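Local coordinates for protein bacteriophage virulence determinant (Salmonella enterica subsp. enterica serovar Typhimurium str. 14028S, PDB 6GGR) that probably acts as a zinc metalloprotease of the PipA family, a phage-encoded Salmonella virulence effector that acts on host proteins, at residues D80-T83 with T87-R90; D97-L100 with E104-W107; G154-D159 with T201-I206. All coordinates share one frame; numbering follows the deposited sequence.

Contact 1 of 3, residues D80-T83 with T87-R90; sequences DAYT and TFRR
Y82 and R89 bring the backbones closest, with their CA atoms 5.3 Å apart, where the last turn of helix 64-84 meets the first turn of helix 86-100; these are two consecutive helices joined by a very short connection. Together the segments bury 296 Å² of surface. Much of it comes from three side-chain meetings, and two of them are CH-pi contacts. In the first, the methyl of A81 sits over the face of the F88 ring, with CB 3.8 Å from the ring centroid and only 12° off its normal. In the second, CG of R89 lies over the centre of the Y82 ring, 3.6 Å from the centroid, so the aliphatic part of the arginine rather than its charge faces the aromatic ring. The third places CE2 of F88 at the edge of the same tyrosine, 4.0 Å from CD1 of Y82 and close to its plane. Y82 has CG anti to its own N (chi1 -159°), which swings its ring across R89, and its hydroxyl is hydrogen-bonded to N93 and L40. Beyond CG, the arginine bends at chi3 and turns back toward helix 64-84. There NH1 donates to O of Y82 over 2.9 Å, with an N-H...O angle of 165° and the acceptor lying in the guanidinium plane. NE of R89 is spent on the carbonyl of D36. On the inner side F88 packs on V168 and L172 of helix 160-173, and A81 on I165. The chemistry thus divides the arginine: its CG packs over one face of the tyrosine, while a cationic donor meets a carbonyl at the C-terminal end of helix 64-84, where the helix dipole would probably make that interaction more favourable.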
loop_
_atom_site.group_PDB
_atom_site.type_symbol
_atom_site.label_atom_id
_atom_site.label_comp_id
_atom_site.label_asym_id
_atom_site.label_seq_id
_atom_site.Cartn_x
_atom_site.Cartn_y
_atom_site.Cartn_z
ATOM N N ASP B 80 -5.554 13.591 -20.873
ATOM C CA ASP B 80 -4.198 13.639 -21.417
ATOM C C ASP B 80 -3.730 12.260 -21.859
ATOM O O ASP B 80 -3.111 12.118 -22.920
ATOM C CB ASP B 80 -3.231 14.213 -20.383
ATOM C CG ASP B 80 -3.399 15.704 -20.188
ATOM O OD1 ASP B 80 -3.907 16.376 -21.110
ATOM O OD2 ASP B 80 -3.015 16.207 -19.111
ATOM N N ALA B 81 -4.002 11.232 -21.054
ATOM C CA ALA B 81 -3.536 9.891 -21.385
ATOM C C ALA B 81 -4.180 9.381 -22.667
ATOM O O ALA B 81 -3.521 8.727 -23.485
ATOM C CB ALA B 81 -3.828 8.934 -20.232
ATOM N N TYR B 82 -5.467 9.665 -22.861
ATOM C CA TYR B 82 -6.149 9.180 -24.056
ATOM C C TYR B 82 -5.695 9.933 -25.300
ATOM O O TYR B 82 -5.543 9.338 -26.372
ATOM C CB TYR B 82 -7.660 9.303 -23.878
ATOM C CG TYR B 82 -8.455 8.408 -24.802
ATOM C CD1 TYR B 82 -8.715 7.087 -24.465
ATOM C CD2 TYR B 82 -8.940 8.884 -26.011
ATOM C CE1 TYR B 82 -9.439 6.267 -25.306
ATOM C CE2 TYR B 82 -9.669 8.073 -26.855
ATOM C CZ TYR B 82 -9.913 6.766 -26.500
ATOM O OH TYR B 82 -10.637 5.959 -27.345
ATOM N N THR B 83 -5.476 11.245 -25.182
ATOM C CA THR B 83 -5.044 12.023 -26.336
ATOM C C THR B 83 -3.606 11.705 -26.726
ATOM O O THR B 83 -3.244 11.840 -27.900
ATOM C CB THR B 83 -5.179 13.522 -26.049
ATOM O OG1 THR B 83 -4.393 13.870 -24.901
ATOM C CG2 THR B 83 -6.627 13.895 -25.795
ATOM N N THR B 87 -1.228 3.237 -26.237
ATOM C CA THR B 87 -1.339 2.091 -25.342
ATOM C C THR B 87 -2.514 2.263 -24.389
ATOM O O THR B 87 -3.288 1.325 -24.170
ATOM C CB THR B 87 -0.034 1.901 -24.567
ATOM O OG1 THR B 87 1.010 1.532 -25.479
ATOM C CG2 THR B 87 -0.172 0.816 -23.493
ATOM N N PHE B 88 -2.672 3.462 -23.822
ATOM C CA PHE B 88 -3.787 3.711 -22.914
ATOM C C PHE B 88 -5.119 3.680 -23.651
ATOM O O PHE B 88 -6.129 3.225 -23.098
ATOM C CB PHE B 88 -3.603 5.051 -22.208
ATOM C CG PHE B 88 -4.750 5.420 -21.317
ATOM C CD1 PHE B 88 -4.776 5.011 -19.995
ATOM C CD2 PHE B 88 -5.803 6.170 -21.800
ATOM C CE1 PHE B 88 -5.834 5.347 -19.176
ATOM C CE2 PHE B 88 -6.864 6.506 -20.985
ATOM C CZ PHE B 88 -6.879 6.097 -19.674
ATOM N N ARG B 89 -5.150 4.174 -24.892
ATOM C CA ARG B 89 -6.374 4.096 -25.680
ATOM C C ARG B 89 -6.834 2.652 -25.842
ATOM O O ARG B 89 -8.040 2.386 -25.876
ATOM C CB ARG B 89 -6.172 4.755 -27.051
ATOM C CG ARG B 89 -6.075 6.283 -27.002
ATOM C CD ARG B 89 -6.257 6.930 -28.382
ATOM N NE ARG B 89 -5.134 6.690 -29.290
ATOM C CZ ARG B 89 -4.015 7.411 -29.316
ATOM N NH1 ARG B 89 -3.848 8.427 -28.475
ATOM N NH2 ARG B 89 -3.055 7.112 -30.182
ATOM N N ARG B 90 -5.894 1.707 -25.928
ATOM C CA ARG B 90 -6.259 0.299 -26.063
ATOM C C ARG B 90 -6.935 -0.218 -24.799
ATOM O O ARG B 90 -8.006 -0.834 -24.859
ATOM C CB ARG B 90 -5.019 -0.538 -26.382
ATOM C CG ARG B 90 -4.416 -0.260 -27.750
ATOM C CD ARG B 90 -3.459 -1.363 -28.190
ATOM N NE ARG B 90 -2.205 -1.368 -27.434
ATOM C CZ ARG B 90 -1.942 -2.150 -26.391
ATOM N NH1 ARG B 90 -2.844 -3.015 -25.945
ATOM N NH2 ARG B 90 -0.764 -2.071 -25.783
#

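Contact 2 of 3, residues D97-L100 with E104-W107; sequences DQEL and EQRW
The contact between L100 and W107, together with that between E99 and Q105, belongs to a helix-to-strand connection: the C-terminal turn of helix 86-100 is folded against the loop that leads into 107-111, an outermost strand of the mixed three-stranded sheet. The evidence is the closeness of the backbones, with CA atoms 5.4 Å apart for E99 and Q105 and 5.7 Å for L100 and R106, and a buried surface of 323 Å². The helix ends in a wider pi-type turn.

Q105 lies across E99 at about a right angle. Its CB is 3.5 Å from the carbonyl O of E99, and its OE1 stands 3.8 Å from CG of E99, so the amide packs against the methylenes of the glutamate while the planes of amide and carboxylate are 74° apart. The carboxylate looks to other partners: OE1 of E99 accepts a hydrogen bond from H174, and OE2 has a long, weak ion pair with K131. The placing of the R106 guanidinium beside the L100 carbonyl is doubtful, since the modelled atoms overlap, and nothing is inferred from it.

On the buried side the two hydrophobic residues turn inward. L100 packs on L49 and L172, W107 on L49 and A171, which ties the connection to helices 45-49 and 160-173. The indole side chain comes within about 7 Å of that of H170, which binds zinc in another structure of this protein, though no zinc is bound to this chain here. With CG of L100 beside its own N (chi1 -65°), the leucine branch reaches the indole at its rim: CD2 of L100 lies near the ring plane of W107, 4.0 Å from CD1.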
loop_
_atom_site.group_PDB
_atom_site.type_symbol
_atom_site.label_atom_id
_atom_site.label_comp_id
_atom_site.label_asym_id
_atom_site.label_seq_id
_atom_site.Cartn_x
_atom_site.Cartn_y
_atom_site.Cartn_z
ATOM N N ASP B 97 -15.865 -1.190 -24.055
ATOM C CA ASP B 97 -16.735 -2.142 -24.737
ATOM C C ASP B 97 -17.283 -3.188 -23.772
ATOM O O ASP B 97 -18.426 -3.637 -23.921
ATOM C CB ASP B 97 -15.979 -2.823 -25.878
ATOM C CG ASP B 97 -15.575 -1.854 -26.978
ATOM O OD1 ASP B 97 -16.305 -0.867 -27.207
ATOM O OD2 ASP B 97 -14.528 -2.084 -27.620
ATOM N N GLN B 98 -16.487 -3.593 -22.782
ATOM C CA GLN B 98 -16.902 -4.674 -21.892
ATOM C C GLN B 98 -17.852 -4.188 -20.806
ATOM O O GLN B 98 -18.869 -4.838 -20.536
ATOM C CB GLN B 98 -15.681 -5.331 -21.245
ATOM C CG GLN B 98 -14.671 -5.876 -22.226
ATOM C CD GLN B 98 -15.303 -6.721 -23.316
ATOM O OE1 GLN B 98 -15.519 -6.253 -24.434
ATOM N NE2 GLN B 98 -15.601 -7.975 -22.996
ATOM N N GLU B 99 -17.543 -3.056 -20.173
ATOM C CA GLU B 99 -18.235 -2.677 -18.947
ATOM C C GLU B 99 -18.573 -1.192 -18.909
ATOM O O GLU B 99 -19.718 -0.821 -18.634
ATOM C CB GLU B 99 -17.377 -3.038 -17.734
ATOM C CG GLU B 99 -16.816 -4.453 -17.764
ATOM C CD GLU B 99 -15.994 -4.781 -16.534
ATOM O OE1 GLU B 99 -15.032 -4.037 -16.245
ATOM O OE2 GLU B 99 -16.309 -5.781 -15.854
ATOM N N LEU B 100 -17.612 -0.359 -19.239
ATOM C CA LEU B 100 -17.837 1.038 -18.941
ATOM C C LEU B 100 -18.980 1.629 -19.712
ATOM O O LEU B 100 -19.491 2.665 -19.364
ATOM C CB LEU B 100 -16.578 1.974 -18.943
ATOM C CG LEU B 100 -15.496 1.732 -17.884
ATOM C CD1 LEU B 100 -14.294 2.625 -18.124
ATOM C CD2 LEU B 100 -15.985 1.878 -16.426
ATOM N N GLU B 104 -24.182 1.127 -15.066
ATOM C CA GLU B 104 -24.210 0.415 -13.794
ATOM C C GLU B 104 -23.069 -0.590 -13.663
ATOM O O GLU B 104 -23.138 -1.497 -12.826
ATOM C CB GLU B 104 -25.564 -0.276 -13.614
ATOM C CG GLU B 104 -26.668 0.657 -13.125
ATOM C CD GLU B 104 -26.543 0.995 -11.649
ATOM O OE1 GLU B 104 -25.762 0.319 -10.945
ATOM O OE2 GLU B 104 -27.223 1.940 -11.194
ATOM N N GLN B 105 -22.095 -0.472 -14.543
ATOM C CA GLN B 105 -20.845 -1.226 -14.397
ATOM C C GLN B 105 -19.592 -0.314 -14.032
ATOM O O GLN B 105 -18.485 -0.788 -14.155
ATOM C CB GLN B 105 -20.561 -2.196 -15.582
ATOM C CG GLN B 105 -21.498 -3.405 -15.700
ATOM C CD GLN B 105 -20.943 -4.547 -16.654
ATOM O OE1 GLN B 105 -20.194 -5.413 -16.227
ATOM N NE2 GLN B 105 -21.264 -4.490 -17.943
ATOM N N ARG B 106 -19.838 0.935 -13.681
ATOM C CA ARG B 106 -18.778 1.929 -13.383
ATOM C C ARG B 106 -18.163 1.762 -11.955
ATOM O O ARG B 106 -18.654 0.964 -11.170
ATOM C CB ARG B 106 -19.175 3.385 -13.664
ATOM C CG ARG B 106 -20.344 3.567 -14.599
ATOM C CD ARG B 106 -19.958 3.635 -16.065
ATOM N NE ARG B 106 -20.587 4.767 -16.736
ATOM C CZ ARG B 106 -20.749 4.887 -18.041
ATOM N NH1 ARG B 106 -20.337 3.962 -18.876
ATOM N NH2 ARG B 106 -21.307 5.966 -18.506
ATOM N N TRP B 107 -17.093 2.499 -11.652
ATOM C CA TRP B 107 -16.331 2.300 -10.387
ATOM C C TRP B 107 -16.649 3.398 -9.419
ATOM O O TRP B 107 -17.001 4.482 -9.806
ATOM C CB TRP B 107 -14.784 2.245 -10.624
ATOM C CG TRP B 107 -14.330 1.114 -11.471
ATOM C CD1 TRP B 107 -14.524 0.967 -12.779
ATOM C CD2 TRP B 107 -13.568 -0.013 -11.057
ATOM N NE1 TRP B 107 -13.964 -0.176 -13.214
ATOM C CE2 TRP B 107 -13.365 -0.801 -12.168
ATOM C CE3 TRP B 107 -13.046 -0.423 -9.835
ATOM C CZ2 TRP B 107 -12.673 -1.968 -12.111
ATOM C CZ3 TRP B 107 -12.375 -1.571 -9.778
ATOM C CH2 TRP B 107 -12.187 -2.339 -10.895
#

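Contact 3 of 3, residues G154-D159 with T201-I206; sequences GPQQFD and TSPPRI
One face of the R205 guanidinium receives the edge of the F158 ring: CZ of F158 stands 3.4 Å above the guanidinium plane, displaced toward the rim, while NH1 of R205 lies near the ring plane, 3.5 Å from that CZ. With the two planes 83° apart, this is an edge-to-face arrangement in which the flat cation supplies the face. R205 can arrive there because its chain is fully extended, with CG anti to the backbone N (chi1 -177°). F158 also meets the ring of Y149. The polar end of the arginine is held by other partners: NH2 donates to the backbone of another protein's chain and to O of Y208.

The second flat group, the amide of Q156, has one face over the CG-CD edge of the P203 ring. Its OE1 is 3.4 Å from CD of P203, and its CD is 3.6 Å from CG of P203. A bend at chi2 folds the glutamine back toward the loop before its strand, where NE2 donates to O of G154 at 2.9 Å with an N-H...O angle of 164°. That bond, which reaches the carbonyl from above its plane, helps to hold the amide's rotation.

Farther along, D159 is the N-cap of helix 160-173, its OD1 accepting from N of R162. OD1 also accepts from a water at 2.7 Å, which makes a weak bond to OG of S202, bridging the segments.

The arrangement joins the end of a two-stranded antiparallel hairpin, the start of the HxxxH helix that bears H166 and H170, zinc-binding in another structure of this protein, and the loop after helix 186-197 that contains P203 and P204. R205 packs against H166, and F158 touches the other protein, consistent with the wall of a metalloprotease substrate groove.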
loop_
_atom_site.group_PDB
_atom_site.type_symbol
_atom_site.label_atom_id
_atom_site.label_comp_id
_atom_site.label_asym_id
_atom_site.label_seq_id
_atom_site.Cartn_x
_atom_site.Cartn_y
_atom_site.Cartn_z
ATOM N N GLY B 154 18.030 5.339 -9.476
ATOM C CA GLY B 154 17.799 5.393 -8.054
ATOM C C GLY B 154 16.333 5.560 -7.719
ATOM O O GLY B 154 15.468 5.634 -8.600
ATOM N N PRO B 155 16.026 5.636 -6.428
ATOM C CA PRO B 155 14.623 5.726 -6.011
ATOM C C PRO B 155 13.972 7.000 -6.525
ATOM O O PRO B 155 14.534 8.092 -6.423
ATOM C CB PRO B 155 14.705 5.707 -4.481
ATOM C CG PRO B 155 16.087 6.191 -4.165
ATOM C CD PRO B 155 16.955 5.696 -5.285
ATOM N N GLN B 156 12.774 6.845 -7.080
ATOM C CA GLN B 156 11.987 7.950 -7.604
ATOM C C GLN B 156 10.731 8.114 -6.764
ATOM O O GLN B 156 10.128 7.124 -6.336
ATOM C CB GLN B 156 11.596 7.705 -9.067
ATOM C CG GLN B 156 12.761 7.402 -9.983
ATOM C CD GLN B 156 13.739 8.550 -10.072
ATOM O OE1 GLN B 156 13.361 9.676 -10.391
ATOM N NE2 GLN B 156 15.004 8.276 -9.777
ATOM N N GLN B 157 10.340 9.361 -6.531
ATOM C CA GLN B 157 9.087 9.630 -5.840
ATOM C C GLN B 157 7.913 9.312 -6.751
ATOM O O GLN B 157 7.930 9.630 -7.943
ATOM C CB GLN B 157 8.998 11.095 -5.415
ATOM C CG GLN B 157 10.059 11.553 -4.445
ATOM C CD GLN B 157 9.688 12.858 -3.767
ATOM O OE1 GLN B 157 8.567 13.347 -3.911
ATOM N NE2 GLN B 157 10.626 13.429 -3.023
ATOM N N PHE B 158 6.885 8.684 -6.185
ATOM C CA PHE B 158 5.609 8.609 -6.880
ATOM C C PHE B 158 5.036 10.011 -7.039
ATOM O O PHE B 158 5.086 10.825 -6.113
ATOM C CB PHE B 158 4.620 7.740 -6.104
ATOM C CG PHE B 158 4.772 6.265 -6.344
ATOM C CD1 PHE B 158 4.368 5.702 -7.537
ATOM C CD2 PHE B 158 5.277 5.438 -5.357
ATOM C CE1 PHE B 158 4.488 4.345 -7.757
ATOM C CE2 PHE B 158 5.397 4.077 -5.568
ATOM C CZ PHE B 158 5.000 3.531 -6.775
ATOM N N ASP B 159 4.497 10.296 -8.218
ATOM C CA ASP B 159 3.769 11.531 -8.460
ATOM C C ASP B 159 2.325 11.199 -8.819
ATOM O O ASP B 159 1.966 10.043 -9.053
ATOM C CB ASP B 159 4.433 12.365 -9.565
ATOM C CG ASP B 159 4.222 11.788 -10.955
ATOM O OD1 ASP B 159 4.246 10.549 -11.116
ATOM O OD2 ASP B 159 4.025 12.589 -11.892
ATOM N N THR B 201 8.431 12.550 -17.842
ATOM C CA THR B 201 9.887 12.452 -17.783
ATOM C C THR B 201 10.388 11.410 -16.785
ATOM O O THR B 201 11.546 10.987 -16.886
ATOM C CB THR B 201 10.467 13.829 -17.429
ATOM O OG1 THR B 201 10.116 14.769 -18.451
ATOM C CG2 THR B 201 11.990 13.789 -17.283
ATOM N N SER B 202 9.560 10.994 -15.834
ATOM C CA SER B 202 10.039 10.139 -14.755
ATOM C C SER B 202 10.705 8.889 -15.330
ATOM O O SER B 202 10.232 8.343 -16.333
ATOM C CB SER B 202 8.885 9.736 -13.835
ATOM O OG SER B 202 7.992 8.845 -14.485
ATOM N N PRO B 203 11.796 8.408 -14.730
ATOM C CA PRO B 203 12.382 7.157 -15.202
ATOM C C PRO B 203 11.404 6.018 -15.024
ATOM O O PRO B 203 10.607 6.006 -14.069
ATOM C CB PRO B 203 13.618 6.984 -14.301
ATOM C CG PRO B 203 13.852 8.306 -13.664
ATOM C CD PRO B 203 12.524 8.964 -13.577
ATOM N N PRO B 204 11.424 5.031 -15.918
ATOM C CA PRO B 204 10.500 3.902 -15.764
ATOM C C PRO B 204 10.822 3.071 -14.532
ATOM O O PRO B 204 11.961 3.008 -14.065
ATOM C CB PRO B 204 10.691 3.098 -17.054
ATOM C CG PRO B 204 12.005 3.518 -17.585
ATOM C CD PRO B 204 12.226 4.928 -17.147
ATOM N N ARG B 205 9.785 2.424 -14.012
ATOM C CA ARG B 205 9.876 1.643 -12.784
ATOM C C ARG B 205 10.357 0.241 -13.129
ATOM O O ARG B 205 9.638 -0.527 -13.773
ATOM C CB ARG B 205 8.514 1.612 -12.098
ATOM C CG ARG B 205 8.463 0.889 -10.770
ATOM C CD ARG B 205 7.047 0.949 -10.238
ATOM N NE ARG B 205 6.905 0.404 -8.895
ATOM C CZ ARG B 205 5.742 0.315 -8.259
ATOM N NH1 ARG B 205 4.625 0.739 -8.847
ATOM N NH2 ARG B 205 5.693 -0.194 -7.034
ATOM N N ILE B 206 11.572 -0.101 -12.688
ATOM C CA ILE B 206 12.196 -1.364 -13.073
ATOM C C ILE B 206 11.771 -2.528 -12.194
ATOM O O ILE B 206 11.995 -3.688 -12.573
ATOM C CB ILE B 206 13.734 -1.249 -13.053
ATOM C CG1 ILE B 206 14.254 -1.067 -11.620
ATOM C CG2 ILE B 206 14.184 -0.096 -13.945
ATOM C CD1 ILE B 206 15.767 -0.978 -11.514
HETATM O O HOH W 1 6.349 8.955 -11.457
#

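How the contacts relate
Contacts 1 and 2 share helix 86-100: contact 1 fastens its beginning to helix 64-84 and contact 2 its end to the loop before strand 107-111, with centres 18 Å apart. Contact 3 lies on the opposite side of the chain's centre from contact 2, 31 Å away between centres, and 20 Å from contact 1. No two of them touch. What relates them is helix 160-173, whose H166 and H170 bind zinc in another structure of this protein: between side chains, H166 is about 4 Å from R205 of contact 3 and about 10 Å from F88 of contact 1, whereas H170 is about 7 Å from W107 of contact 2. Among the three, contact 3 alone reaches the other protein.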